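Local coordinates for protein pectate lyase (Cellvibrio cellulosa, PDB 1GXO) that probably cleaves polygalacturonate by beta-elimination as the catalytic module of a family 10 polysaccharide lyase, which binds oligogalacturonate and calcium, at residues Tyr256-Ser261 and Ser274-Arg279. The protein carries 1 engineered substitution. Residues are numbered along the deposited sequence; the frame is centred on the assembly and turned at random.
With ADA (alpha-D-galactopyranuronic acid), chain B.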
ATOM      1  N   TYR A 256     -19.864  -2.325  16.289  1.00 19.77           N
ATOM      2  CA  TYR A 256     -20.125  -2.846  14.945  1.00 19.61           C
ATOM      3  C   TYR A 256     -18.896  -3.588  14.375  1.00 18.97           C
ATOM      4  O   TYR A 256     -17.752  -3.342  14.795  1.00 18.44           O
ATOM      5  CB  TYR A 256     -20.517  -1.700  14.002  1.00 20.02           C
ATOM      6  CG  TYR A 256     -21.974  -1.305  14.060  1.00 22.20           C
ATOM      7  CD1 TYR A 256     -22.920  -1.942  13.244  1.00 23.81           C
ATOM      8  CD2 TYR A 256     -22.408  -0.283  14.911  1.00 24.48           C
ATOM      9  CE1 TYR A 256     -24.271  -1.584  13.279  1.00 25.76           C
ATOM     10  CE2 TYR A 256     -23.758   0.095  14.953  1.00 26.32           C
ATOM     11  CZ  TYR A 256     -24.686  -0.571  14.142  1.00 27.57           C
ATOM     12  OH  TYR A 256     -26.025  -0.227  14.190  1.00 28.12           O
ATOM     13  N   THR A 257     -19.136  -4.472  13.407  1.00 17.95           N
ATOM     14  CA  THR A 257     -18.047  -5.114  12.677  1.00 17.59           C
ATOM     15  C   THR A 257     -18.441  -5.284  11.201  1.00 17.68           C
ATOM     16  O   THR A 257     -19.626  -5.184  10.850  1.00 17.66           O
ATOM     17  CB  THR A 257     -17.683  -6.465  13.336  1.00 17.81           C
ATOM     18  OG1 THR A 257     -16.407  -6.915  12.870  1.00 17.19           O
ATOM     19  CG2 THR A 257     -18.614  -7.568  12.881  1.00 17.73           C
ATOM     20  N   TYR A 258     -17.462  -5.527  10.336  1.00 17.27           N
ATOM     21  CA  TYR A 258     -17.771  -5.787   8.928  1.00 17.47           C
ATOM     22  C   TYR A 258     -17.654  -7.268   8.713  1.00 17.82           C
ATOM     23  O   TYR A 258     -16.621  -7.863   8.983  1.00 18.20           O
ATOM     24  CB  TYR A 258     -16.830  -5.023   7.994  1.00 16.95           C
ATOM     25  CG  TYR A 258     -17.262  -4.981   6.529  1.00 16.06           C
ATOM     26  CD1 TYR A 258     -17.972  -3.882   6.012  1.00 14.49           C
ATOM     27  CD2 TYR A 258     -16.924  -6.021   5.647  1.00 15.86           C
ATOM     28  CE1 TYR A 258     -18.341  -3.831   4.658  1.00 14.62           C
ATOM     29  CE2 TYR A 258     -17.299  -5.983   4.292  1.00 15.51           C
ATOM     30  CZ  TYR A 258     -18.002  -4.885   3.808  1.00 13.11           C
ATOM     31  OH  TYR A 258     -18.365  -4.854   2.480  1.00 13.17           O
ATOM     32  N   ASP A 259     -18.729  -7.872   8.260  1.00 18.44           N
ATOM     33  CA  ASP A 259     -18.742  -9.314   8.056  1.00 19.55           C
ATOM     34  C   ASP A 259     -19.047  -9.578   6.590  1.00 19.65           C
ATOM     35  O   ASP A 259     -20.210  -9.559   6.184  1.00 19.49           O
ATOM     36  CB  ASP A 259     -19.764  -9.983   8.992  1.00 19.44           C
ATOM     37  CG  ASP A 259     -19.768 -11.511   8.876  1.00 21.22           C
ATOM     38  OD1 ASP A 259     -20.383 -12.157   9.759  1.00 21.79           O
ATOM     39  OD2 ASP A 259     -19.186 -12.150   7.953  1.00 22.34           O
ATOM     40  N   SER A 260     -17.987  -9.816   5.808  1.00 20.27           N
ATOM     41  CA  SER A 260     -18.089  -9.969   4.349  1.00 21.03           C
ATOM     42  C   SER A 260     -19.006 -11.112   3.900  1.00 21.01           C
ATOM     43  O   SER A 260     -19.514 -11.090   2.781  1.00 21.86           O
ATOM     44  CB  SER A 260     -16.703 -10.129   3.697  1.00 21.50           C
ATOM     45  OG  SER A 260     -15.975 -11.206   4.266  1.00 21.46           O
ATOM     46  N   SER A 261     -19.212 -12.101   4.762  1.00 20.95           N
ATOM     47  CA  SER A 261     -20.098 -13.222   4.443  1.00 20.46           C
ATOM     48  C   SER A 261     -21.578 -12.817   4.497  1.00 20.05           C
ATOM     49  O   SER A 261     -22.442 -13.571   4.045  1.00 20.48           O
ATOM     50  CB  SER A 261     -19.806 -14.432   5.353  1.00 20.43           C
ATOM     51  OG  SER A 261     -20.376 -14.274   6.651  1.00 21.92           O
ATOM     52  N   SER A 274     -16.558  -4.447  19.631  1.00 25.89           N
ATOM     53  CA  SER A 274     -15.956  -4.279  18.307  1.00 24.81           C
ATOM     54  C   SER A 274     -16.061  -2.855  17.726  1.00 23.25           C
ATOM     55  O   SER A 274     -17.041  -2.135  17.954  1.00 23.24           O
ATOM     56  CB  SER A 274     -16.586  -5.286  17.319  1.00 25.09           C
ATOM     57  OG  SER A 274     -16.072  -5.133  15.992  1.00 25.28           O
ATOM     58  N   LYS A 275     -15.040  -2.476  16.960  1.00 21.71           N
ATOM     59  CA  LYS A 275     -15.052  -1.237  16.171  1.00 20.08           C
ATOM     60  C   LYS A 275     -14.994  -1.534  14.690  1.00 19.27           C
ATOM     61  O   LYS A 275     -14.332  -2.484  14.267  1.00 18.66           O
ATOM     62  CB  LYS A 275     -13.836  -0.366  16.494  1.00 20.31           C
ATOM     63  CG  LYS A 275     -13.760   0.135  17.912  1.00 18.42           C
ATOM     64  CD  LYS A 275     -12.562   1.057  18.071  1.00 18.49           C
ATOM     65  CE  LYS A 275     -12.389   1.532  19.524  1.00 15.89           C
ATOM     66  NZ  LYS A 275     -12.465   0.414  20.510  1.00 16.68           N
ATOM     67  N   MET A 276     -15.654  -0.695  13.895  1.00 18.53           N
ATOM     68  CA  MET A 276     -15.530  -0.781  12.442  1.00 18.11           C
ATOM     69  C   MET A 276     -15.037   0.509  11.812  1.00 17.79           C
ATOM     70  O   MET A 276     -15.425   1.613  12.221  1.00 18.02           O
ATOM     71  CB  MET A 276     -16.850  -1.195  11.780  1.00 17.91           C
ATOM     72  CG  MET A 276     -16.639  -1.723  10.355  1.00 16.52           C
ATOM     73  SD  MET A 276     -18.141  -1.759   9.417  1.00 16.48           S
ATOM     74  CE  MET A 276     -18.275  -0.010   8.930  1.00 17.65           C
ATOM     75  N   TRP A 277     -14.178   0.363  10.805  1.00 17.09           N
ATOM     76  CA  TRP A 277     -13.772   1.513  10.001  1.00 15.81           C
ATOM     77  C   TRP A 277     -14.334   1.386   8.597  1.00 14.81           C
ATOM     78  O   TRP A 277     -14.361   0.311   8.035  1.00 14.22           O
ATOM     79  CB  TRP A 277     -12.250   1.661   9.964  1.00 15.16           C
ATOM     80  CG  TRP A 277     -11.646   2.090  11.294  1.00 15.80           C
ATOM     81  CD1 TRP A 277     -11.287   3.358  11.676  1.00 13.58           C
ATOM     82  CD2 TRP A 277     -11.315   1.233  12.397  1.00 14.45           C
ATOM     83  NE1 TRP A 277     -10.732   3.325  12.932  1.00 13.82           N
ATOM     84  CE2 TRP A 277     -10.764   2.044  13.412  1.00 13.17           C
ATOM     85  CE3 TRP A 277     -11.427  -0.148  12.630  1.00 13.86           C
ATOM     86  CZ2 TRP A 277     -10.328   1.529  14.639  1.00 13.41           C
ATOM     87  CZ3 TRP A 277     -11.003  -0.661  13.858  1.00 14.84           C
ATOM     88  CH2 TRP A 277     -10.457   0.181  14.844  1.00 14.99           C
ATOM     89  N   TYR A 278     -14.788   2.504   8.050  1.00 14.11           N
ATOM     90  CA  TYR A 278     -15.262   2.546   6.682  1.00 14.24           C
ATOM     91  C   TYR A 278     -14.087   2.495   5.736  1.00 14.42           C
ATOM     92  O   TYR A 278     -12.978   2.904   6.100  1.00 15.67           O
ATOM     93  CB  TYR A 278     -16.099   3.812   6.448  1.00 13.54           C
ATOM     94  CG  TYR A 278     -17.463   3.760   7.103  1.00 13.20           C
ATOM     95  CD1 TYR A 278     -18.559   3.227   6.423  1.00 15.38           C
ATOM     96  CD2 TYR A 278     -17.669   4.259   8.396  1.00 15.88           C
ATOM     97  CE1 TYR A 278     -19.823   3.201   7.004  1.00 14.06           C
ATOM     98  CE2 TYR A 278     -18.939   4.231   8.996  1.00 13.05           C
ATOM     99  CZ  TYR A 278     -20.009   3.699   8.289  1.00 14.27           C
ATOM    100  OH  TYR A 278     -21.279   3.616   8.853  1.00 13.34           O
ATOM    101  N   ARG A 279     -14.326   1.957   4.541  1.00 14.61           N
ATOM    102  CA  ARG A 279     -13.356   1.967   3.448  1.00 14.16           C
ATOM    103  C   ARG A 279     -13.082   3.390   2.954  1.00 13.92           C
ATOM    104  O   ARG A 279     -11.939   3.732   2.648  1.00 13.64           O
ATOM    105  CB  ARG A 279     -13.855   1.100   2.264  1.00 14.34           C
ATOM    106  CG  ARG A 279     -12.854   0.953   1.099  1.00 15.02           C
ATOM    107  CD  ARG A 279     -11.640   0.153   1.467  1.00 18.78           C
ATOM    108  NE  ARG A 279     -10.754  -0.276   0.369  1.00 19.28           N
ATOM    109  CZ  ARG A 279     -10.841  -1.448  -0.256  1.00 18.85           C
ATOM    110  NH1 ARG A 279     -11.805  -2.297   0.045  1.00 18.30           N
ATOM    111  NH2 ARG A 279      -9.967  -1.777  -1.193  1.00 18.24           N
TER
HETATM  112  C1  ADA B   3     -10.699  -7.307  -5.239  1.00 23.31           C
HETATM  113  C2  ADA B   3     -11.083  -8.599  -4.488  1.00 24.08           C
HETATM  114  C3  ADA B   3     -12.295  -8.316  -3.560  1.00 24.85           C
HETATM  115  C4  ADA B   3     -11.968  -7.172  -2.588  1.00 24.32           C
HETATM  116  C5  ADA B   3     -11.573  -5.956  -3.449  1.00 25.04           C
HETATM  117  C6  ADA B   3     -11.245  -4.755  -2.552  1.00 25.46           C
HETATM  118  O2  ADA B   3     -11.370  -9.663  -5.379  1.00 25.47           O
HETATM  119  O3  ADA B   3     -12.780  -9.483  -2.905  1.00 26.15           O
HETATM  120  O4  ADA B   3     -10.885  -7.627  -1.783  1.00 23.83           O
HETATM  121  O5  ADA B   3     -10.465  -6.296  -4.285  1.00 23.97           O
HETATM  122  O6B ADA B   3     -12.051  -4.456  -1.670  1.00 25.21           O
HETATM  123  O6A ADA B   3     -10.212  -4.118  -2.760  1.00 24.54           O
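Met276 brings its thioether across Tyr258 at an angle, so that SD lies 3.8 Å from Tyr258 CB and at the edge of the ring, almost in its plane and 5.3 Å from the centroid, a Met-aromatic contact made edge-on. The bend at the end of the methionine chain (chi3 80°) sends CE away from that tyrosine and over the centre of the Tyr278 ring, 3.9 Å above its plane, so the one side chain touches two aromatic rings, one at an edge and one on a face. At the other end, Ser274 and Tyr256 are tied by two hydrogen bonds. With OG swung opposite the backbone N (chi1 178°), Ser274 gives its hydroxyl hydrogen to Tyr256 O at 2.7 Å, well above the carbonyl plane; in return Tyr256 N reaches Ser274 O at a longer 3.3 Å. Thr257 CB rests against the same hydroxyl oxygen. Farther along, Arg279 points away from strand 256-258 to the bound galacturonate: NH1 and NH2 meet O6B and O6A of this sugar, each at 2.8 Å, in a nearly straight two-pronged grip on the carboxylate, and NH1 also reaches Ser313 O. The strand axes cross at 53° in a surface region of the lyase module. Strand 256-258 pairs antiparallel with 268-271, strand 274-278 likewise with 315-316, and Trp277 packs on helix 319-328.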